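Local coordinates for protein AcrH (Aeromonas hydrophila, PDB 3WXX) that probably acts as the type III secretion chaperone of the translocator protein AopB, holding it in complex before the translocon is assembled in the target membrane, at residues 35-39 and 40-44; 25-28 and 29-33. The protein carries 1 engineered substitution. All blocks are in the same frame, centred on the assembly; numbering follows the deposited sequence.

Interaction 1: residues 35-39 and 40-44; sequences NQYHA and GKHDE
Gly40 and Lys41 turn their backbone N-H groups back onto the carbonyls of Tyr37 and Gln36 respectively, closing helix 23-38 with a Schellman motif in the short turn that leads into helix 42-55. Such a helical hairpin is consistent with the tetratricopeptide-like fold of class II type III secretion chaperones. Gly40 N bonds to Tyr37 O at 3.0 Å, arriving from above the carbonyl plane (60° out of it). The bond from Lys41 N to Gln36 O is weak, strongly bent at the hydrogen. Gly40 has positive phi, which favours glycine and reverses the chain here.

Two side-chain meetings flank the turn. Gln36, its chain bent at the second torsion, puts its amide NE2 3.5 Å from Glu44 CG, a contact with the aliphatic part of that chain; the carboxylate beyond is turned 75° against the amide and forms a salt bridge with Arg29 of the chain of AopB. On the Tyr37 side the two rings meet obliquely, planes at 53°. Their polar ends both serve AopB: Tyr37 OH bonds to Val4 and His42 NE2 to Gly1 of that chain. Lys41 occupies the N-cap position of helix 42-55. Between the rings, the nearest approach is His42 CD2 to Tyr37 CD1, 3.9 Å.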
loop_
_atom_site.group_PDB
_atom_site.type_symbol
_atom_site.label_atom_id
_atom_site.label_comp_id
_atom_site.label_asym_id
_atom_site.label_seq_id
_atom_site.Cartn_x
_atom_site.Cartn_y
_atom_site.Cartn_z
ATOM N N ASN A 35 -19.394 -2.602 -3.401
ATOM C CA ASN A 35 -20.560 -2.335 -4.242
ATOM C C ASN A 35 -20.263 -1.182 -5.191
ATOM O O ASN A 35 -20.519 -1.279 -6.397
ATOM C CB ASN A 35 -21.799 -1.998 -3.431
ATOM C CG ASN A 35 -22.257 -3.141 -2.582
ATOM O OD1 ASN A 35 -22.044 -4.286 -2.907
ATOM N ND2 ASN A 35 -22.794 -2.821 -1.412
ATOM N N GLN A 36 -19.727 -0.092 -4.658
ATOM C CA GLN A 36 -19.416 1.037 -5.509
ATOM C C GLN A 36 -18.511 0.662 -6.688
ATOM O O GLN A 36 -18.662 1.173 -7.801
ATOM C CB GLN A 36 -18.787 2.160 -4.687
ATOM C CG GLN A 36 -19.739 2.766 -3.670
ATOM C CD GLN A 36 -20.875 3.513 -4.343
ATOM O OE1 GLN A 36 -21.708 2.902 -5.024
ATOM N NE2 GLN A 36 -20.900 4.833 -4.181
ATOM N N TYR A 37 -17.544 -0.217 -6.434
ATOM C CA TYR A 37 -16.632 -0.617 -7.492
ATOM C C TYR A 37 -17.440 -1.345 -8.546
ATOM O O TYR A 37 -17.301 -1.059 -9.733
ATOM C CB TYR A 37 -15.502 -1.490 -6.941
ATOM C CG TYR A 37 -14.708 -2.226 -7.979
ATOM C CD1 TYR A 37 -13.806 -1.562 -8.771
ATOM C CD2 TYR A 37 -14.863 -3.588 -8.174
ATOM C CE1 TYR A 37 -13.078 -2.213 -9.736
ATOM C CE2 TYR A 37 -14.125 -4.256 -9.145
ATOM C CZ TYR A 37 -13.227 -3.569 -9.921
ATOM O OH TYR A 37 -12.461 -4.215 -10.881
ATOM N N HIS A 38 -18.286 -2.284 -8.124
ATOM C CA HIS A 38 -19.079 -3.060 -9.083
ATOM C C HIS A 38 -20.169 -2.192 -9.760
ATOM O O HIS A 38 -20.602 -2.487 -10.876
ATOM C CB HIS A 38 -19.630 -4.331 -8.430
ATOM C CG HIS A 38 -18.615 -5.417 -8.280
ATOM N ND1 HIS A 38 -17.977 -5.982 -9.359
ATOM C CD2 HIS A 38 -18.135 -6.059 -7.184
ATOM C CE1 HIS A 38 -17.141 -6.922 -8.938
ATOM N NE2 HIS A 38 -17.209 -6.981 -7.622
ATOM N N ALA A 39 -20.575 -1.108 -9.114
ATOM C CA ALA A 39 -21.450 -0.117 -9.748
ATOM C C ALA A 39 -20.747 0.776 -10.771
ATOM O O ALA A 39 -21.390 1.623 -11.400
ATOM C CB ALA A 39 -22.101 0.765 -8.686
ATOM N N GLY A 40 -19.449 0.591 -10.961
ATOM C CA GLY A 40 -18.662 1.454 -11.845
ATOM C C GLY A 40 -18.343 2.827 -11.271
ATOM O O GLY A 40 -17.741 3.644 -11.961
ATOM N N LYS A 41 -18.764 3.109 -10.036
ATOM C CA LYS A 41 -18.423 4.371 -9.374
ATOM C C LYS A 41 -16.981 4.346 -8.865
ATOM O O LYS A 41 -16.717 4.488 -7.671
ATOM C CB LYS A 41 -19.368 4.639 -8.197
ATOM C CG LYS A 41 -20.847 4.758 -8.522
ATOM C CD LYS A 41 -21.164 5.917 -9.453
ATOM C CE LYS A 41 -22.632 5.886 -9.869
ATOM N NZ LYS A 41 -23.501 6.795 -9.051
ATOM N N HIS A 42 -16.047 4.202 -9.784
ATOM C CA HIS A 42 -14.665 3.853 -9.459
ATOM C C HIS A 42 -13.935 4.876 -8.644
ATOM O O HIS A 42 -13.154 4.535 -7.745
ATOM C CB HIS A 42 -13.882 3.649 -10.727
ATOM C CG HIS A 42 -14.397 2.533 -11.548
ATOM N ND1 HIS A 42 -14.641 2.656 -12.892
ATOM C CD2 HIS A 42 -14.754 1.277 -11.213
ATOM C CE1 HIS A 42 -15.091 1.505 -13.361
ATOM N NE2 HIS A 42 -15.179 0.656 -12.359
ATOM N N ASP A 43 -14.194 6.133 -8.956
ATOM C CA ASP A 43 -13.570 7.228 -8.250
ATOM C C ASP A 43 -13.999 7.251 -6.775
ATOM O O ASP A 43 -13.179 7.431 -5.884
ATOM C CB ASP A 43 -13.939 8.536 -8.933
ATOM C CG ASP A 43 -12.986 9.606 -8.629
ATOM O OD1 ASP A 43 -11.923 9.626 -9.295
ATOM O OD2 ASP A 43 -13.296 10.382 -7.693
ATOM N N GLU A 44 -15.285 7.020 -6.540
ATOM C CA GLU A 44 -15.826 6.985 -5.199
ATOM C C GLU A 44 -15.342 5.727 -4.473
ATOM O O GLU A 44 -15.026 5.775 -3.280
ATOM C CB GLU A 44 -17.363 7.047 -5.273
ATOM C CG GLU A 44 -18.117 7.010 -3.935
ATOM C CD GLU A 44 -17.884 8.229 -3.048
ATOM O OE1 GLU A 44 -17.322 9.263 -3.524
ATOM O OE2 GLU A 44 -18.261 8.135 -1.858
#

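Interaction 2: residues 25-28 and 29-33; sequences TLEQ and LYTLG
Thr31 reaches back one helical turn and grips the carbonyl of Glu27 twice, once through its backbone and once through its hydroxyl. Its CB lies 3.3 Å from Gln28 O, against the preceding turn. From there the chi1 of -52° turns OG1 back along the helix, to 2.8 Å from Glu27 O as a hydrogen-bond donor. Thr31 N gives the second bond to Glu27 O at 3.0 Å, and the two donors come from opposite faces of the carbonyl plane. The residue also packs on Pro9 of the chain of AopB. This hydroxyl-to-carbonyl bond is a familiar way for a threonine to satisfy its OG1 inside an alpha helix.

Around it the regular i to i+4 ladder continues, with Tyr30 N on Leu26 O and Leu32 N on Gln28 O. Glu27 and Tyr30 run side by side and point the same way, Glu27 OE1 coming 4.1 Å from Tyr30 CD2. Arg61 binds Glu27 OE2 in a salt bridge and meets the Tyr30 ring as a cation-pi partner, while Glu27 OE1 and Tyr30 OH bond to Met10 and Pro7 of the chain of AopB. Leu26, Leu29 and Leu32 pack on helix 42-55, against Leu55, Leu52 and Ile48, and Leu29 also meets Leu28 of the chain of AopB. Helix 23-38 thus packs on helix 42-55 through its leucines and meets the chain of AopB as well, through Glu27, Leu29, Tyr30 and Thr31.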
loop_
_atom_site.group_PDB
_atom_site.type_symbol
_atom_site.label_atom_id
_atom_site.label_comp_id
_atom_site.label_asym_id
_atom_site.label_seq_id
_atom_site.Cartn_x
_atom_site.Cartn_y
_atom_site.Cartn_z
ATOM N N THR A 25 -17.715 -2.791 11.685
ATOM C CA THR A 25 -17.849 -1.475 11.038
ATOM C C THR A 25 -16.952 -1.400 9.793
ATOM O O THR A 25 -17.321 -0.821 8.753
ATOM C CB THR A 25 -17.498 -0.304 11.968
ATOM O OG1 THR A 25 -18.226 -0.412 13.199
ATOM C CG2 THR A 25 -17.861 1.013 11.302
ATOM N N LEU A 26 -15.766 -1.989 9.910
ATOM C CA LEU A 26 -14.792 -1.991 8.823
ATOM C C LEU A 26 -15.347 -2.798 7.661
ATOM O O LEU A 26 -15.271 -2.379 6.499
ATOM C CB LEU A 26 -13.491 -2.602 9.307
ATOM C CG LEU A 26 -12.195 -1.919 8.910
ATOM C CD1 LEU A 26 -12.161 -0.452 9.298
ATOM C CD2 LEU A 26 -11.055 -2.637 9.593
ATOM N N GLU A 27 -15.957 -3.934 7.991
ATOM C CA GLU A 27 -16.614 -4.753 6.979
ATOM C C GLU A 27 -17.725 -4.058 6.275
ATOM O O GLU A 27 -17.984 -4.345 5.108
ATOM C CB GLU A 27 -17.144 -6.034 7.563
ATOM C CG GLU A 27 -16.109 -7.130 7.531
ATOM C CD GLU A 27 -15.818 -7.574 6.119
ATOM O OE1 GLU A 27 -16.699 -7.422 5.235
ATOM O OE2 GLU A 27 -14.706 -8.073 5.931
ATOM N N GLN A 28 -18.418 -3.188 6.985
ATOM C CA GLN A 28 -19.492 -2.415 6.376
ATOM C C GLN A 28 -18.910 -1.517 5.318
ATOM O O GLN A 28 -19.374 -1.498 4.178
ATOM C CB GLN A 28 -20.209 -1.584 7.429
ATOM C CG GLN A 28 -21.388 -2.313 8.057
ATOM C CD GLN A 28 -21.807 -1.690 9.384
ATOM O OE1 GLN A 28 -21.969 -0.469 9.491
ATOM N NE2 GLN A 28 -21.961 -2.525 10.407
ATOM N N LEU A 29 -17.843 -0.837 5.695
ATOM C CA LEU A 29 -17.147 0.039 4.774
ATOM C C LEU A 29 -16.536 -0.713 3.579
ATOM O O LEU A 29 -16.506 -0.170 2.473
ATOM C CB LEU A 29 -16.084 0.803 5.539
ATOM C CG LEU A 29 -15.307 1.870 4.811
ATOM C CD1 LEU A 29 -16.219 2.904 4.199
ATOM C CD2 LEU A 29 -14.381 2.523 5.819
ATOM N N TYR A 30 -16.058 -1.943 3.789
ATOM C CA TYR A 30 -15.565 -2.746 2.674
ATOM C C TYR A 30 -16.715 -2.993 1.725
ATOM O O TYR A 30 -16.575 -2.822 0.518
ATOM C CB TYR A 30 -14.956 -4.081 3.123
ATOM C CG TYR A 30 -14.548 -4.980 1.967
ATOM C CD1 TYR A 30 -13.422 -4.690 1.193
ATOM C CD2 TYR A 30 -15.293 -6.087 1.617
ATOM C CE1 TYR A 30 -13.063 -5.482 0.120
ATOM C CE2 TYR A 30 -14.947 -6.879 0.527
ATOM C CZ TYR A 30 -13.827 -6.576 -0.208
ATOM O OH TYR A 30 -13.468 -7.374 -1.278
ATOM N N THR A 31 -17.869 -3.377 2.275
ATOM C CA THR A 31 -19.067 -3.656 1.464
ATOM C C THR A 31 -19.442 -2.447 0.599
ATOM O O THR A 31 -19.620 -2.565 -0.629
ATOM C CB THR A 31 -20.270 -4.026 2.328
ATOM O OG1 THR A 31 -19.920 -5.070 3.218
ATOM C CG2 THR A 31 -21.410 -4.524 1.477
ATOM N N LEU A 32 -19.480 -1.282 1.215
ATOM C CA LEU A 32 -19.757 -0.070 0.464
ATOM C C LEU A 32 -18.779 0.092 -0.694
ATOM O O LEU A 32 -19.197 0.277 -1.844
ATOM C CB LEU A 32 -19.692 1.151 1.374
ATOM C CG LEU A 32 -19.987 2.506 0.700
ATOM C CD1 LEU A 32 -21.341 2.505 0.005
ATOM C CD2 LEU A 32 -19.902 3.633 1.729
ATOM N N GLY A 33 -17.480 -0.006 -0.395
ATOM C CA GLY A 33 -16.447 0.080 -1.428
ATOM C C GLY A 33 -16.587 -0.984 -2.516
ATOM O O GLY A 33 -16.512 -0.671 -3.737
#

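In the fold
Interactions 2 and 1 follow one another along helix 23-38: residues 25-33 form its earlier turns, and residues 35-44 close it and open helix 42-55. Their centres lie about 13 Å apart, and beyond adjoining in sequence they do not touch. Two common partners join them. Ile48 of helix 42-55 receives Gln36 from interaction 1 and Leu29 and Leu32 from interaction 2, while Leu6 of the chain of AopB packs on both Tyr37 and Tyr30, consistent with one continuous binding surface. The magnesium site, not occupied in this chain, is nearer interaction 2: the side chain of Leu26 is about 10 Å from that of Tyr58.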